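Long-range contacts in enoyl-CoA hydratase (Geobacillus kaustophilus, PDB 2PPY), which probably catalyses the reversible hydration of 2-enoyl-CoA thioesters to 3-hydroxyacyl-CoA in fatty acid beta-oxidation: residues 19-30 with 56-67; 129-140 with 166-176. All coordinates share one frame; numbering follows the deposited sequence.

Contact 1: residues 19-30 with 56-67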
loop_
_atom_site.group_PDB
_atom_site.type_symbol
_atom_site.label_atom_id
_atom_site.label_comp_id
_atom_site.label_asym_id
_atom_site.label_seq_id
_atom_site.Cartn_x
_atom_site.Cartn_y
_atom_site.Cartn_z
ATOM N N ILE A 19 -28.578 2.024 -21.549
ATOM C CA ILE A 19 -28.814 2.119 -20.113
ATOM C C ILE A 19 -29.579 0.899 -19.618
ATOM O O ILE A 19 -30.497 0.414 -20.282
ATOM C CB ILE A 19 -29.636 3.374 -19.751
ATOM C CG1 ILE A 19 -28.869 4.637 -20.149
ATOM C CG2 ILE A 19 -29.938 3.387 -18.260
ATOM C CD1 ILE A 19 -29.659 5.916 -19.952
ATOM N N ALA A 20 -29.185 0.397 -18.454
ATOM C CA ALA A 20 -29.855 -0.747 -17.858
ATOM C C ALA A 20 -30.341 -0.312 -16.491
ATOM O O ALA A 20 -29.621 0.360 -15.754
ATOM C CB ALA A 20 -28.895 -1.924 -17.721
ATOM N N GLU A 21 -31.573 -0.669 -16.158
ATOM C CA GLU A 21 -32.117 -0.310 -14.861
ATOM C C GLU A 21 -32.421 -1.589 -14.115
ATOM O O GLU A 21 -33.140 -2.452 -14.612
ATOM C CB GLU A 21 -33.402 0.509 -14.997
ATOM C CG GLU A 21 -33.294 1.736 -15.875
ATOM C CD GLU A 21 -34.474 2.678 -15.693
ATOM O OE1 GLU A 21 -35.573 2.196 -15.350
ATOM O OE2 GLU A 21 -34.306 3.898 -15.900
ATOM N N ILE A 22 -31.853 -1.714 -12.923
ATOM C CA ILE A 22 -32.089 -2.886 -12.103
ATOM C C ILE A 22 -33.096 -2.459 -11.044
ATOM O O ILE A 22 -32.756 -1.730 -10.108
ATOM C CB ILE A 22 -30.791 -3.365 -11.419
ATOM C CG1 ILE A 22 -29.705 -3.619 -12.471
ATOM C CG2 ILE A 22 -31.069 -4.637 -10.631
ATOM C CD1 ILE A 22 -28.357 -4.051 -11.894
ATOM N N HIS A 23 -34.343 -2.888 -11.214
ATOM C CA HIS A 23 -35.388 -2.541 -10.262
ATOM C C HIS A 23 -35.485 -3.600 -9.182
ATOM O O HIS A 23 -35.565 -4.789 -9.474
ATOM C CB HIS A 23 -36.736 -2.398 -10.969
ATOM C CG HIS A 23 -36.841 -1.175 -11.823
ATOM N ND1 HIS A 23 -37.703 -0.137 -11.538
ATOM C CD2 HIS A 23 -36.187 -0.819 -12.955
ATOM C CE1 HIS A 23 -37.577 0.803 -12.457
ATOM N NE2 HIS A 23 -36.664 0.414 -13.329
ATOM N N LEU A 24 -35.474 -3.157 -7.931
ATOM C CA LEU A 24 -35.560 -4.064 -6.802
ATOM C C LEU A 24 -37.001 -4.151 -6.290
ATOM O O LEU A 24 -37.629 -3.133 -6.009
ATOM C CB LEU A 24 -34.644 -3.579 -5.676
ATOM C CG LEU A 24 -33.192 -3.252 -6.058
ATOM C CD1 LEU A 24 -32.435 -2.771 -4.824
ATOM C CD2 LEU A 24 -32.517 -4.477 -6.645
ATOM N N HIS A 25 -37.517 -5.370 -6.188
ATOM C CA HIS A 25 -38.868 -5.606 -5.689
ATOM C C HIS A 25 -38.866 -6.909 -4.897
ATOM O O HIS A 25 -39.376 -7.926 -5.352
ATOM C CB HIS A 25 -39.886 -5.683 -6.845
ATOM C CG HIS A 25 -39.476 -6.599 -7.959
ATOM N ND1 HIS A 25 -39.074 -6.131 -9.191
ATOM C CD2 HIS A 25 -39.423 -7.951 -8.033
ATOM C CE1 HIS A 25 -38.790 -7.156 -9.977
ATOM N NE2 HIS A 25 -38.993 -8.271 -9.297
ATOM N N ILE A 26 -38.294 -6.867 -3.700
ATOM C CA ILE A 26 -38.185 -8.045 -2.858
ATOM C C ILE A 26 -39.314 -8.178 -1.841
ATOM O O ILE A 26 -39.885 -9.253 -1.661
ATOM C CB ILE A 26 -36.856 -8.035 -2.091
ATOM C CG1 ILE A 26 -35.705 -7.744 -3.054
ATOM C CG2 ILE A 26 -36.640 -9.367 -1.398
ATOM C CD1 ILE A 26 -34.429 -7.303 -2.360
ATOM N N ASN A 27 -39.615 -7.081 -1.160
ATOM C CA ASN A 27 -40.662 -7.072 -0.149
ATOM C C ASN A 27 -40.876 -5.661 0.378
ATOM O O ASN A 27 -40.304 -4.702 -0.134
ATOM C CB ASN A 27 -40.312 -8.031 1.010
ATOM C CG ASN A 27 -38.938 -7.773 1.601
ATOM O OD1 ASN A 27 -38.520 -6.627 1.744
ATOM N ND2 ASN A 27 -38.237 -8.846 1.975
ATOM N N LYS A 28 -41.711 -5.562 1.406
ATOM C CA LYS A 28 -42.059 -4.282 2.003
ATOM C C LYS A 28 -40.892 -3.324 2.221
ATOM O O LYS A 28 -41.037 -2.110 2.038
ATOM C CB LYS A 28 -42.754 -4.526 3.349
ATOM C CG LYS A 28 -41.908 -5.405 4.282
ATOM C CD LYS A 28 -42.616 -5.788 5.591
ATOM C CE LYS A 28 -44.108 -5.509 5.578
ATOM N NZ LYS A 28 -44.738 -5.988 6.854
ATOM N N SER A 29 -39.735 -3.855 2.612
ATOM C CA SER A 29 -38.563 -3.009 2.869
ATOM C C SER A 29 -37.335 -3.463 2.083
ATOM O O SER A 29 -36.216 -3.033 2.351
ATOM C CB SER A 29 -38.234 -3.000 4.370
ATOM O OG SER A 29 -37.974 -4.298 4.847
ATOM N N ASN A 30 -37.564 -4.309 1.081
ATOM C CA ASN A 30 -36.493 -4.854 0.264
ATOM C C ASN A 30 -35.386 -5.485 1.100
ATOM O O ASN A 30 -34.201 -5.322 0.792
ATOM C CB ASN A 30 -35.894 -3.792 -0.666
ATOM C CG ASN A 30 -36.695 -3.617 -1.944
ATOM O OD1 ASN A 30 -37.187 -4.588 -2.518
ATOM N ND2 ASN A 30 -36.812 -2.380 -2.406
ATOM N N VAL A 56 -25.624 1.888 -15.654
ATOM C CA VAL A 56 -26.568 1.071 -14.910
ATOM C C VAL A 56 -27.160 1.874 -13.762
ATOM O O VAL A 56 -26.431 2.460 -12.961
ATOM C CB VAL A 56 -25.909 -0.190 -14.327
ATOM C CG1 VAL A 56 -26.939 -0.983 -13.522
ATOM C CG2 VAL A 56 -25.330 -1.047 -15.446
ATOM N N ILE A 57 -28.485 1.922 -13.701
ATOM C CA ILE A 57 -29.156 2.629 -12.624
ATOM C C ILE A 57 -29.823 1.595 -11.728
ATOM O O ILE A 57 -30.594 0.759 -12.193
ATOM C CB ILE A 57 -30.266 3.571 -13.131
ATOM C CG1 ILE A 57 -29.700 4.602 -14.103
ATOM C CG2 ILE A 57 -30.898 4.288 -11.943
ATOM C CD1 ILE A 57 -30.778 5.477 -14.747
ATOM N N VAL A 58 -29.524 1.643 -10.441
ATOM C CA VAL A 58 -30.149 0.711 -9.527
ATOM C C VAL A 58 -31.216 1.493 -8.772
ATOM O O VAL A 58 -30.918 2.498 -8.133
ATOM C CB VAL A 58 -29.122 0.121 -8.543
ATOM C CG1 VAL A 58 -29.801 -0.879 -7.613
ATOM C CG2 VAL A 58 -27.991 -0.547 -9.321
HETATM N N MSE A 59 -32.465 1.053 -8.888
HETATM C CA MSE A 59 -33.564 1.716 -8.198
HETATM C C MSE A 59 -34.513 0.717 -7.553
HETATM O O MSE A 59 -34.409 -0.486 -7.776
HETATM C CB MSE A 59 -34.326 2.658 -9.143
HETATM C CG MSE A 59 -34.470 2.192 -10.579
HETATM SE SE MSE A 59 -35.551 3.430 -11.639
HETATM C CE MSE A 59 -34.192 4.632 -12.287
ATOM N N SER A 60 -35.427 1.228 -6.736
ATOM C CA SER A 60 -36.383 0.392 -6.024
ATOM C C SER A 60 -37.821 0.694 -6.419
ATOM O O SER A 60 -38.180 1.854 -6.637
ATOM C CB SER A 60 -36.219 0.601 -4.514
ATOM O OG SER A 60 -37.225 -0.072 -3.776
ATOM N N ASP A 61 -38.639 -0.351 -6.509
ATOM C CA ASP A 61 -40.046 -0.184 -6.859
ATOM C C ASP A 61 -40.892 -0.208 -5.594
ATOM O O ASP A 61 -42.118 -0.175 -5.661
ATOM C CB ASP A 61 -40.523 -1.296 -7.798
ATOM C CG ASP A 61 -39.822 -1.273 -9.141
ATOM O OD1 ASP A 61 -39.542 -0.167 -9.657
ATOM O OD2 ASP A 61 -39.566 -2.365 -9.689
ATOM N N VAL A 62 -40.232 -0.280 -4.442
ATOM C CA VAL A 62 -40.931 -0.302 -3.164
ATOM C C VAL A 62 -41.097 1.129 -2.649
ATOM O O VAL A 62 -40.131 1.887 -2.542
ATOM C CB VAL A 62 -40.169 -1.154 -2.127
ATOM C CG1 VAL A 62 -40.917 -1.165 -0.801
ATOM C CG2 VAL A 62 -40.016 -2.579 -2.651
ATOM N N PRO A 63 -42.339 1.509 -2.323
ATOM C CA PRO A 63 -42.726 2.829 -1.823
ATOM C C PRO A 63 -41.744 3.645 -0.973
ATOM O O PRO A 63 -41.126 4.589 -1.470
ATOM C CB PRO A 63 -44.032 2.536 -1.093
ATOM C CG PRO A 63 -44.655 1.525 -1.994
ATOM C CD PRO A 63 -43.494 0.591 -2.294
ATOM N N LYS A 64 -41.600 3.287 0.298
ATOM C CA LYS A 64 -40.741 4.046 1.210
ATOM C C LYS A 64 -39.315 3.544 1.429
ATOM O O LYS A 64 -38.588 4.099 2.255
ATOM C CB LYS A 64 -41.427 4.153 2.575
ATOM C CG LYS A 64 -42.846 4.705 2.524
ATOM C CD LYS A 64 -42.857 6.160 2.085
ATOM C CE LYS A 64 -44.269 6.724 2.060
ATOM N NZ LYS A 64 -44.286 8.162 1.663
ATOM N N PHE A 65 -38.904 2.508 0.705
ATOM C CA PHE A 65 -37.561 1.969 0.895
ATOM C C PHE A 65 -36.788 1.699 -0.378
ATOM O O PHE A 65 -37.357 1.314 -1.400
ATOM C CB PHE A 65 -37.593 0.631 1.644
ATOM C CG PHE A 65 -38.179 0.693 3.023
ATOM C CD1 PHE A 65 -39.523 0.992 3.219
ATOM C CD2 PHE A 65 -37.400 0.372 4.126
ATOM C CE1 PHE A 65 -40.078 0.967 4.493
ATOM C CE2 PHE A 65 -37.948 0.345 5.406
ATOM C CZ PHE A 65 -39.288 0.639 5.588
ATOM N N PHE A 66 -35.478 1.908 -0.301
ATOM C CA PHE A 66 -34.598 1.568 -1.406
ATOM C C PHE A 66 -34.314 0.139 -0.953
ATOM O O PHE A 66 -34.528 -0.821 -1.689
ATOM C CB PHE A 66 -33.307 2.388 -1.376
ATOM C CG PHE A 66 -32.245 1.869 -2.305
ATOM C CD1 PHE A 66 -32.392 1.980 -3.681
ATOM C CD2 PHE A 66 -31.117 1.228 -1.804
ATOM C CE1 PHE A 66 -31.436 1.462 -4.545
ATOM C CE2 PHE A 66 -30.154 0.705 -2.659
ATOM C CZ PHE A 66 -30.315 0.822 -4.035
ATOM N N SER A 67 -33.869 0.029 0.300
ATOM C CA SER A 67 -33.570 -1.250 0.939
ATOM C C SER A 67 -33.139 -1.042 2.387
ATOM O O SER A 67 -32.345 -0.143 2.689
ATOM C CB SER A 67 -32.466 -1.996 0.187
ATOM O OG SER A 67 -32.104 -3.177 0.882
#

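Contact 2: residues 129-140 with 166-176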
loop_
_atom_site.group_PDB
_atom_site.type_symbol
_atom_site.label_atom_id
_atom_site.label_comp_id
_atom_site.label_asym_id
_atom_site.label_seq_id
_atom_site.Cartn_x
_atom_site.Cartn_y
_atom_site.Cartn_z
ATOM N N GLY A 129 -33.503 11.415 -3.276
ATOM C CA GLY A 129 -34.628 12.339 -3.276
ATOM C C GLY A 129 -34.657 13.176 -2.009
ATOM O O GLY A 129 -34.273 12.686 -0.945
ATOM N N ASP A 130 -35.124 14.422 -2.095
ATOM C CA ASP A 130 -35.132 15.272 -0.905
ATOM C C ASP A 130 -36.105 14.865 0.198
ATOM O O ASP A 130 -36.146 15.492 1.252
ATOM C CB ASP A 130 -35.324 16.755 -1.279
ATOM C CG ASP A 130 -36.628 17.033 -2.012
ATOM O OD1 ASP A 130 -36.818 18.200 -2.409
ATOM O OD2 ASP A 130 -37.453 16.116 -2.195
ATOM N N GLU A 131 -36.868 13.803 -0.039
ATOM C CA GLU A 131 -37.807 13.295 0.956
ATOM C C GLU A 131 -37.653 11.775 1.033
ATOM O O GLU A 131 -38.546 11.071 1.507
ATOM C CB GLU A 131 -39.250 13.649 0.573
ATOM C CG GLU A 131 -39.528 15.142 0.460
ATOM C CD GLU A 131 -41.004 15.446 0.238
ATOM O OE1 GLU A 131 -41.816 15.152 1.141
ATOM O OE2 GLU A 131 -41.356 15.979 -0.838
ATOM N N ALA A 132 -36.505 11.285 0.569
ATOM C CA ALA A 132 -36.203 9.854 0.544
ATOM C C ALA A 132 -36.197 9.171 1.907
ATOM O O ALA A 132 -36.309 7.951 1.987
ATOM C CB ALA A 132 -34.863 9.618 -0.156
ATOM N N GLY A 133 -36.052 9.943 2.976
ATOM C CA GLY A 133 -36.057 9.339 4.298
ATOM C C GLY A 133 -34.735 9.307 5.036
ATOM O O GLY A 133 -34.032 10.317 5.116
ATOM N N LYS A 134 -34.399 8.134 5.570
ATOM C CA LYS A 134 -33.175 7.930 6.351
ATOM C C LYS A 134 -32.071 7.202 5.599
ATOM O O LYS A 134 -32.329 6.322 4.776
ATOM C CB LYS A 134 -33.476 7.111 7.609
ATOM C CG LYS A 134 -34.643 7.578 8.460
ATOM C CD LYS A 134 -34.887 6.567 9.579
ATOM C CE LYS A 134 -36.060 6.946 10.465
ATOM N NZ LYS A 134 -36.273 5.939 11.546
ATOM N N ILE A 135 -30.832 7.562 5.905
ATOM C CA ILE A 135 -29.681 6.916 5.291
ATOM C C ILE A 135 -28.611 6.758 6.371
ATOM O O ILE A 135 -28.277 7.714 7.073
ATOM C CB ILE A 135 -29.151 7.740 4.081
ATOM C CG1 ILE A 135 -27.922 7.056 3.477
ATOM C CG2 ILE A 135 -28.844 9.168 4.509
ATOM C CD1 ILE A 135 -27.547 7.591 2.112
ATOM N N GLY A 136 -28.105 5.535 6.522
ATOM C CA GLY A 136 -27.091 5.257 7.525
ATOM C C GLY A 136 -26.845 3.770 7.731
ATOM O O GLY A 136 -27.362 2.937 6.985
ATOM N N LEU A 137 -26.057 3.439 8.749
ATOM C CA LEU A 137 -25.716 2.053 9.058
ATOM C C LEU A 137 -26.033 1.743 10.527
ATOM O O LEU A 137 -25.189 1.922 11.406
ATOM C CB LEU A 137 -24.228 1.825 8.786
ATOM C CG LEU A 137 -23.707 2.080 7.363
ATOM C CD1 LEU A 137 -22.189 2.003 7.355
ATOM C CD2 LEU A 137 -24.294 1.069 6.395
ATOM N N PRO A 138 -27.259 1.270 10.809
ATOM C CA PRO A 138 -27.665 0.952 12.180
ATOM C C PRO A 138 -27.370 -0.461 12.695
ATOM O O PRO A 138 -27.877 -0.842 13.746
ATOM C CB PRO A 138 -29.158 1.247 12.156
ATOM C CG PRO A 138 -29.546 0.755 10.802
ATOM C CD PRO A 138 -28.425 1.267 9.905
ATOM N N GLU A 139 -26.548 -1.222 11.979
ATOM C CA GLU A 139 -26.220 -2.592 12.383
ATOM C C GLU A 139 -25.795 -2.773 13.839
ATOM O O GLU A 139 -26.048 -3.819 14.441
ATOM C CB GLU A 139 -25.125 -3.168 11.479
ATOM C CG GLU A 139 -25.588 -3.492 10.072
ATOM C CD GLU A 139 -25.426 -2.338 9.099
ATOM O OE1 GLU A 139 -25.575 -1.166 9.510
ATOM O OE2 GLU A 139 -25.162 -2.614 7.911
ATOM N N VAL A 140 -25.139 -1.767 14.406
ATOM C CA VAL A 140 -24.685 -1.860 15.788
ATOM C C VAL A 140 -25.849 -2.082 16.762
ATOM O O VAL A 140 -25.665 -2.668 17.829
ATOM C CB VAL A 140 -23.919 -0.581 16.217
ATOM C CG1 VAL A 140 -24.877 0.601 16.320
ATOM C CG2 VAL A 140 -23.225 -0.814 17.542
HETATM N N MSE A 166 -20.694 7.587 12.807
HETATM C CA MSE A 166 -21.957 7.048 12.311
HETATM C C MSE A 166 -22.155 5.562 12.576
HETATM O O MSE A 166 -23.263 5.137 12.903
HETATM C CB MSE A 166 -22.108 7.312 10.808
HETATM C CG MSE A 166 -22.480 8.745 10.468
HETATM SE SE MSE A 166 -22.769 9.003 8.579
HETATM C CE MSE A 166 -24.466 8.096 8.378
ATOM N N ASN A 167 -21.087 4.776 12.435
ATOM C CA ASN A 167 -21.158 3.330 12.650
ATOM C C ASN A 167 -21.331 2.899 14.112
ATOM O O ASN A 167 -22.116 1.989 14.396
ATOM C CB ASN A 167 -19.908 2.646 12.071
ATOM C CG ASN A 167 -20.025 2.355 10.577
ATOM O OD1 ASN A 167 -20.544 1.313 10.170
ATOM N ND2 ASN A 167 -19.548 3.281 9.754
ATOM N N ILE A 168 -20.608 3.529 15.037
ATOM C CA ILE A 168 -20.715 3.135 16.442
ATOM C C ILE A 168 -22.016 3.585 17.116
ATOM O O ILE A 168 -22.460 2.958 18.077
ATOM C CB ILE A 168 -19.509 3.624 17.291
ATOM C CG1 ILE A 168 -19.472 5.149 17.336
ATOM C CG2 ILE A 168 -18.201 3.053 16.729
ATOM C CD1 ILE A 168 -18.392 5.687 18.246
ATOM N N THR A 169 -22.624 4.664 16.624
ATOM C CA THR A 169 -23.888 5.137 17.194
ATOM C C THR A 169 -25.044 4.471 16.443
ATOM O O THR A 169 -26.087 4.188 17.018
ATOM C CB THR A 169 -24.057 6.673 17.067
ATOM O OG1 THR A 169 -24.198 7.028 15.687
ATOM C CG2 THR A 169 -22.863 7.405 17.661
ATOM N N GLY A 170 -24.844 4.226 15.150
ATOM C CA GLY A 170 -25.865 3.591 14.335
ATOM C C GLY A 170 -26.942 4.559 13.895
ATOM O O GLY A 170 -27.951 4.168 13.309
ATOM N N GLU A 171 -26.728 5.837 14.173
ATOM C CA GLU A 171 -27.706 6.851 13.816
ATOM C C GLU A 171 -27.745 7.190 12.335
ATOM O O GLU A 171 -26.716 7.286 11.671
ATOM C CB GLU A 171 -27.473 8.108 14.660
ATOM C CG GLU A 171 -28.135 8.022 16.037
ATOM C CD GLU A 171 -27.554 8.988 17.050
ATOM O OE1 GLU A 171 -27.332 10.166 16.702
ATOM O OE2 GLU A 171 -27.329 8.566 18.204
ATOM N N THR A 172 -28.958 7.359 11.825
ATOM C CA THR A 172 -29.170 7.685 10.426
ATOM C C THR A 172 -29.318 9.195 10.246
ATOM O O THR A 172 -29.641 9.918 11.189
ATOM C CB THR A 172 -30.432 6.978 9.891
ATOM O OG1 THR A 172 -31.581 7.432 10.618
ATOM C CG2 THR A 172 -30.308 5.468 10.070
ATOM N N ILE A 173 -29.072 9.671 9.030
ATOM C CA ILE A 173 -29.175 11.091 8.740
ATOM C C ILE A 173 -30.141 11.353 7.587
ATOM O O ILE A 173 -30.716 10.423 7.029
ATOM C CB ILE A 173 -27.788 11.680 8.397
ATOM C CG1 ILE A 173 -27.187 10.947 7.196
ATOM C CG2 ILE A 173 -26.866 11.555 9.601
ATOM C CD1 ILE A 173 -25.841 11.496 6.754
ATOM N N THR A 174 -30.310 12.621 7.233
ATOM C CA THR A 174 -31.207 13.010 6.152
ATOM C C THR A 174 -30.461 13.088 4.828
ATOM O O THR A 174 -29.230 13.078 4.797
ATOM C CB THR A 174 -31.829 14.401 6.414
ATOM O OG1 THR A 174 -30.790 15.389 6.447
ATOM C CG2 THR A 174 -32.580 14.417 7.744
ATOM N N PRO A 175 -31.204 13.162 3.711
ATOM C CA PRO A 175 -30.596 13.252 2.380
ATOM C C PRO A 175 -29.705 14.487 2.306
ATOM O O PRO A 175 -28.596 14.434 1.770
ATOM C CB PRO A 175 -31.806 13.364 1.454
ATOM C CG PRO A 175 -32.852 12.577 2.178
ATOM C CD PRO A 175 -32.669 13.029 3.611
ATOM N N GLN A 176 -30.205 15.597 2.851
ATOM C CA GLN A 176 -29.469 16.856 2.865
ATOM C C GLN A 176 -28.145 16.709 3.608
ATOM O O GLN A 176 -27.097 17.107 3.102
ATOM C CB GLN A 176 -30.297 17.964 3.532
ATOM C CG GLN A 176 -31.537 18.425 2.760
ATOM C CD GLN A 176 -32.640 17.377 2.706
ATOM O OE1 GLN A 176 -32.852 16.633 3.664
ATOM N NE2 GLN A 176 -33.362 17.334 1.592
HETATM O O HOH W 1 -35.139 15.453 4.339
HETATM O O HOH W 2 -23.391 0.209 12.910
HETATM O O HOH W 3 -25.077 5.368 10.776
#

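Contact 1: residues 19-30 with 56-67
His23 meets Asp61 where two neighbouring parallel strands, 19-24 and 56-60, run out into loops; with helix 34-48 between them in the chain, they form a beta-alpha-beta unit of the crotonase fold. Five backbone hydrogen bonds join the segments, from Ile57 N to Ala20 O through to Asp61 N on Leu24 O. The tight part of the contact is around the His23 ring. Its ND1 donates to the syn side of Asp61 OD1 at 2.6 Å, almost straight at 170°, while NE2 reaches Glu21 OE1 at 2.9 Å, so two carboxylates fix the ring's rotation. Arg194 and Arg198 pair with Asp61 and Glu21 in turn. Met59, a selenomethionine, has CG wedged between its own backbone N and carbonyl carbon (chi1 36°); this sets CG over the ring centre of His23, 3.9 Å from the centroid. A leucine here, having no ring nitrogens, would probably leave the Asp61 and Glu21 carboxylates without this bridge and Met59 CG without a flat face to lie on. On the opposite side of the sheet, Ile22 CD1 packs on Val56 CG1 at 3.8 Å, and Leu24 CD1 lies over a face of the Phe66 ring; Phe36 and Phe40 of helix 34-48 also pack there. The turn 27-30 makes the looser side: Lys28 is exposed and turned away from 56-67, and Ser29 CB rests off-centre on one face of Phe65. Asn30 turns back inward, its OD1 taking Ile26 N and its ND2 giving a bent bond to Phe66 O. Beside it, Ser67 OG donates to Asn30 O at 3.0 Å, from above the carbonyl plane.

Contact 2: residues 129-140 with 166-176
Ile135 and Ile173 exchange two backbone hydrogen bonds, Ile173 N to Ile135 O at 2.9 Å and Ile135 N to Ile173 O at 3.1 Å, a single antiparallel bridge. At one end, Gln176 NE2 adds a weak bond to Asp130 O. Three waters extend the polar link: one joins Asp130 O to Gln176 OE1, a second ties Leu137 O and Val140 N to Asn167 O, and a third connects Leu137 N with Met166 O and Glu171 O. In the crotonase fold of this family, the bridge joins short strand 135-136 to the connection between helices 160-169 and 175-181, with Thr174 as N-cap of the latter. Van der Waals contacts flank it. Ile173 CG1, held between its own backbone N and carbonyl carbon (chi1 58°), makes an apolar contact across Ile135 CG2 at 3.6 Å, and the Pro175 ring fits against Gly129 O and Gly133 O. Leu137 runs alongside Asn167, its CD1 3.3 Å from OD1, while Asn167 ND2 bonds to Ala163 O. Two glycines let the backbones come close: Gly170 CA lies 3.9 Å from Pro138 CA, and Gly136 CA 4.3 Å from Thr172 CA. A side chain on either would run into the opposing segment; Val140 CG1 already sits 3.7 Å from Gly170 CA.

Contact 1 closes before contact 2 opens along the chain, and their centres lie about 18 Å apart, with nearest atoms about 4 Å from each other but not touching. The main sheet relates them: strand 103-108 runs between strand 55-60 of contact 1 and strand 125-129, which leads into contact 2. Leu108 packs on Phe66 and bonds through its backbone to Gly129, while His111 touches both Phe65 and Lys134. Contact 1 thus binds adjacent strands of the sheet, whereas contact 2 fastens the following loop region to helices 160-169 and 175-181. No other chain touches contact 1, but a second subunit packs on contact 2 through its Tyr200, Ala211 and Ile215.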